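GTPase activator-like protein (Chaetomium thermophilum, PDB 5HIU) probably acts as a GTPase activator (TSC2) when whole, the chain here being its N-terminal, all-helical part. Local coordinates at residues A[105-110]-A[144-149]; A[120-125]-A[137-142]; A[151-156]-A[178-183]. One frame throughout, in Å; residues are numbered along the deposited sequence.

Contact 1 (A[105-110]-A[144-149]); sequences TLTGPA and TLWLNQ
Trp146 reaches out from the helix of 144-149 and sets the six-membered part of its indole against Leu106 and Thr107, the last two helical residues of 105-110. The contact is apolar throughout, with no hydrogen bond from one segment to the other and about 101 Å² buried. Leu106 comes in at the edge of the indole, close to the ring plane, where its CD1 lies 4.3 Å from Trp146 CH2. Thr107 meets the neighbouring corner obliquely: its CA is 4.2 Å from Trp146 CZ2, and its methyl CG2 is equally far from that same carbon. The indole therefore does the reaching, since the backbones stay well apart, with Thr107 CA and Trp146 CA separated by 9.6 Å. The first torsion of Trp146 (chi1 -79°) sets CG opposite the carbonyl carbon and beside the backbone N, which throws the ring outward from its helix.

The polar atoms next to the contact on 105-110 find their partners elsewhere. Thr107 turns OG1 back to the carbonyl oxygen of Phe103, one turn earlier, and thereby offers CA and CG2, not the hydroxyl, to the indole. Leu106 O accepts from Gln118 NE2. Gly108 leaves helical geometry, so the contact is made at the very C-terminal end of helix 96-107.

This is plain structural packing in the core of an all-helical solenoid: one aromatic side chain bridges helices 96-107 and 139-163, which are not consecutive in the chain. Helix 115-126 packs against both partners, Leu106 lying on Ala121 and Leu125 and Trp146 on Leu122, while Phe115 meets the indole edge-to-face. Trp82 of helix 75-89 also touches Leu106, and Leu187 of helix 179-198 touches Trp146.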
# COMPACT_ATOMS: atom_id res chain seq x y z
N THR A 105 -11.57 27.38 -5.68
CA THR A 105 -11.78 28.09 -4.43
C THR A 105 -11.37 27.20 -3.24
O THR A 105 -10.61 27.63 -2.37
CB THR A 105 -13.26 28.47 -4.27
OG1 THR A 105 -13.65 29.34 -5.31
CG2 THR A 105 -13.54 29.12 -2.93
N LEU A 106 -11.88 25.98 -3.20
CA LEU A 106 -11.65 25.14 -2.04
C LEU A 106 -10.24 24.54 -1.95
O LEU A 106 -9.81 24.20 -0.87
CB LEU A 106 -12.70 24.05 -1.95
CG LEU A 106 -12.52 22.80 -2.82
CD1 LEU A 106 -11.59 21.74 -2.19
CD2 LEU A 106 -13.89 22.19 -3.11
N THR A 107 -9.53 24.42 -3.07
CA THR A 107 -8.28 23.65 -3.09
C THR A 107 -7.04 24.50 -3.02
O THR A 107 -5.98 23.98 -2.66
CB THR A 107 -8.15 22.83 -4.38
OG1 THR A 107 -8.35 23.68 -5.51
CG2 THR A 107 -9.16 21.75 -4.40
N GLY A 108 -7.16 25.77 -3.37
CA GLY A 108 -6.01 26.68 -3.41
C GLY A 108 -5.51 27.15 -2.05
O GLY A 108 -5.84 26.54 -1.03
N PRO A 109 -4.68 28.21 -2.04
CA PRO A 109 -4.11 28.80 -0.83
C PRO A 109 -5.10 28.85 0.32
O PRO A 109 -6.13 29.51 0.22
CB PRO A 109 -3.74 30.22 -1.28
CG PRO A 109 -3.41 30.07 -2.73
CD PRO A 109 -4.08 28.81 -3.25
N ALA A 110 -4.78 28.15 1.40
CA ALA A 110 -5.67 28.09 2.56
C ALA A 110 -4.86 27.84 3.81
O ALA A 110 -3.77 27.28 3.75
CB ALA A 110 -6.72 27.01 2.39
N THR A 144 -2.18 14.04 -4.75
CA THR A 144 -0.79 13.73 -4.52
C THR A 144 -0.13 14.81 -3.70
O THR A 144 0.67 14.55 -2.82
CB THR A 144 -0.06 13.54 -5.84
OG1 THR A 144 -0.64 12.42 -6.54
CG2 THR A 144 1.45 13.32 -5.62
N LEU A 145 -0.48 16.05 -3.99
CA LEU A 145 0.07 17.17 -3.24
C LEU A 145 -0.35 17.05 -1.78
O LEU A 145 0.46 17.01 -0.86
CB LEU A 145 -0.44 18.46 -3.86
CG LEU A 145 0.02 19.79 -3.27
CD1 LEU A 145 1.47 19.75 -2.82
CD2 LEU A 145 -0.22 20.88 -4.32
N TRP A 146 -1.65 16.94 -1.58
CA TRP A 146 -2.22 16.82 -0.26
C TRP A 146 -1.70 15.63 0.56
O TRP A 146 -1.65 15.70 1.79
CB TRP A 146 -3.74 16.72 -0.41
CG TRP A 146 -4.40 18.02 -0.66
CD1 TRP A 146 -3.80 19.22 -0.91
CD2 TRP A 146 -5.79 18.26 -0.66
NE1 TRP A 146 -4.75 20.19 -1.07
CE2 TRP A 146 -5.98 19.62 -0.92
CE3 TRP A 146 -6.90 17.44 -0.47
CZ2 TRP A 146 -7.23 20.19 -1.00
CZ3 TRP A 146 -8.14 18.01 -0.56
CH2 TRP A 146 -8.30 19.37 -0.81
N LEU A 147 -1.33 14.54 -0.10
CA LEU A 147 -0.77 13.39 0.59
C LEU A 147 0.51 13.79 1.27
O LEU A 147 0.75 13.44 2.42
CB LEU A 147 -0.44 12.26 -0.39
CG LEU A 147 -1.40 11.10 -0.48
CD1 LEU A 147 -0.85 10.13 -1.52
CD2 LEU A 147 -1.57 10.41 0.85
N ASN A 148 1.36 14.48 0.51
CA ASN A 148 2.64 14.93 1.03
C ASN A 148 2.35 15.80 2.24
O ASN A 148 2.80 15.51 3.34
CB ASN A 148 3.39 15.68 -0.05
CG ASN A 148 4.83 16.01 0.33
OD1 ASN A 148 5.55 15.21 0.94
ND2 ASN A 148 5.28 17.17 -0.07
N GLN A 149 1.54 16.84 2.05
CA GLN A 149 1.17 17.72 3.14
C GLN A 149 0.66 16.89 4.29
O GLN A 149 1.17 17.03 5.42
CB GLN A 149 0.06 18.68 2.73
CG GLN A 149 0.51 19.91 1.96
CD GLN A 149 -0.63 20.91 1.75
OE1 GLN A 149 -1.62 20.95 2.52
NE2 GLN A 149 -0.49 21.73 0.71

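Contact 2 (A[120-125]-A[137-142]); sequences VALEQL and YEMFPL
Leu122 points straight at Met139 and Leu142 across an alpha-alpha hairpin of the helical solenoid, in which helix 115-126 and helix 139-163 run in roughly opposite directions and are joined by a connection of about a dozen residues. The tight part is a three-residue apolar cluster. Leu122 and Met139 meet tip to tip: the methyl CE of Met139 lies 3.7 Å from Leu122 CD2 and nearly as close to CG. The sulfur SD of Met139 stands evenly off the two Leu122 methyls, 4.0 Å from CD1 and from CD2. What brings the thioether here is a bend at the second torsion of Met139 (chi2 57°), because its CB does not aim at the other helix. Both leucines extend with CG anti to the backbone N, and each aims directly across.

In contrast to the buried Leu122 and Met139, Glu123 and Gln124 are partly exposed and take no part in the packing. Glu123 faces away from the hairpin partner, and its OE2 takes a long bond of 3.3 Å from Gln124 NE2. That bond is bent (138° at the hydrogen); it uses the anti lone pair of the carboxylate but lies in the amide plane. The other oxygen, OE1, accepts from Gln186 of helix 179-198. Across the two segments the closest approach is methyl on methyl, Leu122 CD2 to Leu142 CD2 at 3.5 Å.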
# COMPACT_ATOMS: atom_id res chain seq x y z
N VAL A 120 -12.92 17.81 3.51
CA VAL A 120 -14.35 17.53 3.53
C VAL A 120 -15.04 18.21 2.32
O VAL A 120 -15.88 17.61 1.65
CB VAL A 120 -15.00 17.99 4.86
CG1 VAL A 120 -16.51 17.96 4.77
CG2 VAL A 120 -14.52 17.13 6.02
N ALA A 121 -14.66 19.44 2.03
CA ALA A 121 -15.22 20.12 0.89
C ALA A 121 -15.00 19.29 -0.34
O ALA A 121 -15.95 18.99 -1.08
CB ALA A 121 -14.58 21.48 0.70
N LEU A 122 -13.76 18.89 -0.56
CA LEU A 122 -13.46 18.17 -1.78
C LEU A 122 -14.25 16.85 -1.81
O LEU A 122 -14.88 16.51 -2.80
CB LEU A 122 -11.97 17.92 -1.91
CG LEU A 122 -11.56 17.27 -3.24
CD1 LEU A 122 -12.04 18.08 -4.44
CD2 LEU A 122 -10.05 17.13 -3.29
N GLU A 123 -14.23 16.15 -0.68
CA GLU A 123 -14.95 14.91 -0.53
C GLU A 123 -16.42 15.11 -0.90
O GLU A 123 -16.97 14.30 -1.64
CB GLU A 123 -14.79 14.42 0.90
CG GLU A 123 -15.78 13.38 1.38
CD GLU A 123 -15.61 13.10 2.86
OE1 GLU A 123 -14.53 12.59 3.21
OE2 GLU A 123 -16.52 13.40 3.66
N GLN A 124 -17.03 16.19 -0.39
CA GLN A 124 -18.44 16.47 -0.67
C GLN A 124 -18.65 16.96 -2.07
O GLN A 124 -19.66 16.64 -2.67
CB GLN A 124 -18.99 17.51 0.29
CG GLN A 124 -19.06 17.02 1.72
CD GLN A 124 -19.88 15.75 1.89
OE1 GLN A 124 -21.04 15.68 1.47
NE2 GLN A 124 -19.28 14.74 2.51
N LEU A 125 -17.72 17.74 -2.60
CA LEU A 125 -17.82 18.21 -3.98
C LEU A 125 -17.85 17.03 -4.93
O LEU A 125 -18.65 16.99 -5.87
CB LEU A 125 -16.64 19.12 -4.34
CG LEU A 125 -16.67 19.77 -5.73
CD1 LEU A 125 -17.87 20.69 -5.83
CD2 LEU A 125 -15.39 20.53 -6.08
N TYR A 137 -8.90 16.89 -14.75
CA TYR A 137 -7.47 16.83 -14.95
C TYR A 137 -6.67 17.45 -13.84
O TYR A 137 -5.45 17.32 -13.83
CB TYR A 137 -7.13 17.42 -16.33
CG TYR A 137 -7.45 16.39 -17.39
CD1 TYR A 137 -6.66 15.25 -17.51
CD2 TYR A 137 -8.58 16.51 -18.19
CE1 TYR A 137 -6.96 14.27 -18.42
CE2 TYR A 137 -8.89 15.52 -19.11
CZ TYR A 137 -8.07 14.40 -19.22
OH TYR A 137 -8.31 13.39 -20.13
N GLU A 138 -7.34 18.09 -12.88
CA GLU A 138 -6.66 18.70 -11.73
C GLU A 138 -6.66 17.85 -10.46
O GLU A 138 -5.86 18.07 -9.55
CB GLU A 138 -7.29 20.07 -11.40
CG GLU A 138 -7.11 21.14 -12.46
CD GLU A 138 -8.35 21.38 -13.29
OE1 GLU A 138 -8.81 20.41 -13.93
OE2 GLU A 138 -8.86 22.54 -13.32
N MET A 139 -7.57 16.89 -10.41
CA MET A 139 -7.86 16.13 -9.22
C MET A 139 -6.69 15.34 -8.68
O MET A 139 -6.39 15.46 -7.50
CB MET A 139 -8.99 15.16 -9.50
CG MET A 139 -9.57 14.51 -8.26
SD MET A 139 -10.15 15.72 -7.06
CE MET A 139 -10.80 14.59 -5.83
N PHE A 140 -6.06 14.52 -9.51
CA PHE A 140 -5.00 13.58 -9.05
C PHE A 140 -3.71 14.25 -8.59
O PHE A 140 -3.13 13.86 -7.56
CB PHE A 140 -4.70 12.51 -10.10
CG PHE A 140 -5.69 11.38 -10.09
CD1 PHE A 140 -5.56 10.35 -9.18
CD2 PHE A 140 -6.76 11.38 -10.95
CE1 PHE A 140 -6.49 9.32 -9.14
CE2 PHE A 140 -7.69 10.35 -10.91
CZ PHE A 140 -7.55 9.32 -10.01
N PRO A 141 -3.24 15.25 -9.36
CA PRO A 141 -2.12 16.03 -8.88
C PRO A 141 -2.39 16.72 -7.56
O PRO A 141 -1.47 16.91 -6.77
CB PRO A 141 -1.94 17.08 -9.99
CG PRO A 141 -2.37 16.37 -11.22
CD PRO A 141 -3.53 15.52 -10.78
N LEU A 142 -3.64 17.12 -7.34
CA LEU A 142 -4.01 17.75 -6.10
C LEU A 142 -3.92 16.75 -4.96
O LEU A 142 -3.34 17.06 -3.91
CB LEU A 142 -5.40 18.34 -6.17
CG LEU A 142 -5.81 18.87 -4.79
CD1 LEU A 142 -5.22 20.25 -4.57
CD2 LEU A 142 -7.32 18.86 -4.59

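Contact 3 (A[151-156]-A[178-183]); sequences YRAARD and SPEDKN
Ala154 and Glu180 bring their CA atoms to 4.8 Å where helices 151-156 and 179-183 pass nearly antiparallel, at 149°, with axes 8.3 Å apart. So close a pass goes with the small side chains of Ala153 and Ala154. Glu180 lays its CB and CG against the backbone at Ala153 and Ala154: CB is 3.7 Å from Ala154 CA, and CG is 3.4 Å from the carbonyl oxygen of Ala153. A bend at the second torsion (chi2 85°) then carries the Glu180 carboxylate away from the neighbouring helix, back to its own N-terminus, where OE1 takes a weak bond from Ser178 OG. That end of helix 179-198 is closed by a capping box, with Ser178 as N-cap. Asp181 N gives a nearly straight bond of 3.1 Å to Ser178 OG, while Ser178 N returns one of the same length to Asp181 OD2, approaching 54° out of the carboxylate plane. With OD2 occupied in the cap, Asp181 turns its other oxygen to helix 139-163: OD1 sits 3.9 Å from the methyl CB of Ala154 and forms a salt bridge with Arg158, one turn further along that helix.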
# COMPACT_ATOMS: atom_id res chain seq x y z
N TYR A 151 0.59 13.68 5.21
CA TYR A 151 1.52 12.82 5.88
C TYR A 151 2.53 13.64 6.72
O TYR A 151 2.65 13.41 7.92
CB TYR A 151 2.25 11.91 4.90
CG TYR A 151 3.27 11.13 5.64
CD1 TYR A 151 2.88 10.18 6.56
CD2 TYR A 151 4.63 11.39 5.49
CE1 TYR A 151 3.80 9.46 7.28
CE2 TYR A 151 5.57 10.68 6.21
CZ TYR A 151 5.15 9.71 7.09
OH TYR A 151 6.07 9.01 7.83
N ARG A 152 3.22 14.59 6.08
CA ARG A 152 4.17 15.48 6.79
C ARG A 152 3.60 15.97 8.12
O ARG A 152 4.28 15.91 9.15
CB ARG A 152 4.55 16.68 5.92
CG ARG A 152 5.79 17.43 6.39
CD ARG A 152 6.50 18.16 5.25
NE ARG A 152 6.92 17.23 4.19
CZ ARG A 152 8.18 16.88 3.90
NH1 ARG A 152 9.21 17.39 4.57
NH2 ARG A 152 8.41 16.01 2.91
N ALA A 153 2.35 16.43 8.10
CA ALA A 153 1.71 16.96 9.30
C ALA A 153 1.35 15.89 10.32
O ALA A 153 1.23 16.17 11.51
CB ALA A 153 0.48 17.77 8.94
N ALA A 154 1.16 14.65 9.88
CA ALA A 154 0.89 13.60 10.85
C ALA A 154 2.17 13.18 11.52
O ALA A 154 2.18 12.96 12.72
CB ALA A 154 0.22 12.40 10.19
N ARG A 155 3.24 13.11 10.75
CA ARG A 155 4.50 12.61 11.28
C ARG A 155 5.00 13.55 12.35
O ARG A 155 5.53 13.12 13.38
CB ARG A 155 5.55 12.44 10.18
CG ARG A 155 6.54 13.58 10.02
CD ARG A 155 7.59 13.17 9.02
NE ARG A 155 8.39 14.30 8.55
CZ ARG A 155 9.18 14.26 7.48
NH1 ARG A 155 9.29 13.15 6.75
NH2 ARG A 155 9.88 15.34 7.14
N ASP A 156 4.84 14.84 12.09
CA ASP A 156 5.30 15.85 13.01
C ASP A 156 4.50 15.72 14.32
O ASP A 156 5.10 15.55 15.38
CB ASP A 156 5.19 17.24 12.38
CG ASP A 156 6.14 17.43 11.19
OD1 ASP A 156 6.93 16.51 10.86
OD2 ASP A 156 6.10 18.50 10.56
N SER A 178 -4.45 11.55 16.41
CA SER A 178 -4.43 13.00 16.31
C SER A 178 -5.34 13.49 15.18
O SER A 178 -5.67 12.74 14.26
CB SER A 178 -2.99 13.51 16.13
OG SER A 178 -2.44 13.15 14.88
N PRO A 179 -5.79 14.76 15.26
CA PRO A 179 -6.53 15.30 14.12
C PRO A 179 -5.77 15.07 12.81
O PRO A 179 -6.39 14.85 11.77
CB PRO A 179 -6.64 16.79 14.45
CG PRO A 179 -6.58 16.85 15.94
CD PRO A 179 -5.77 15.68 16.41
N GLU A 180 -4.44 15.10 12.86
CA GLU A 180 -3.62 14.89 11.67
C GLU A 180 -3.68 13.44 11.21
O GLU A 180 -3.80 13.18 10.02
CB GLU A 180 -2.17 15.32 11.91
CG GLU A 180 -2.03 16.79 12.23
CD GLU A 180 -2.25 17.11 13.71
OE1 GLU A 180 -2.40 16.16 14.52
OE2 GLU A 180 -2.26 18.31 14.07
N ASP A 181 -3.65 12.51 12.14
CA ASP A 181 -3.90 11.10 11.83
C ASP A 181 -5.26 10.94 11.16
O ASP A 181 -5.40 10.22 10.17
CB ASP A 181 -3.89 10.23 13.09
CG ASP A 181 -2.53 10.17 13.76
OD1 ASP A 181 -1.52 10.56 13.14
OD2 ASP A 181 -2.47 9.71 14.93
N LYS A 182 -6.27 11.61 11.70
CA LYS A 182 -7.62 11.46 11.20
C LYS A 182 -7.73 12.04 9.82
O LYS A 182 -8.37 11.44 8.96
CB LYS A 182 -8.61 12.12 12.15
CG LYS A 182 -8.70 11.37 13.48
CD LYS A 182 -9.03 12.29 14.64
CE LYS A 182 -9.44 11.48 15.86
NZ LYS A 182 -9.47 12.28 17.11
N ASN A 183 -7.09 13.19 9.61
CA ASN A 183 -7.05 13.85 8.30
C ASN A 183 -6.44 12.95 7.24
O ASN A 183 -6.97 12.80 6.14
CB ASN A 183 -6.23 15.13 8.36
CG ASN A 183 -6.98 16.29 8.96
OD1 ASN A 183 -8.15 16.18 9.26
ND2 ASN A 183 -6.31 17.43 9.11

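How the contacts relate
Helix 139-163 is common to all three contacts, which follow one another up its length as contact 2, contact 1 and contact 3. Contacts 1 and 2 form one continuous apolar core, their centres about 9 Å apart. Trp146 CZ3 lies 3.4 Å from Leu122 CD2, Thr107 CG2 is 3.4 Å from Leu142 CD2, and Leu106 CD2 is 3.7 Å from Leu125 CD2, so helices 96-107, 115-126 and 139-163 meet there. Contact 3 adjoins contact 1 in sequence but does not touch it otherwise; its centre is about 14 Å away, and about 19 Å from that of contact 2, with nearest atoms about 7 Å apart. It joins the same helix to 179-198, extending the solenoid.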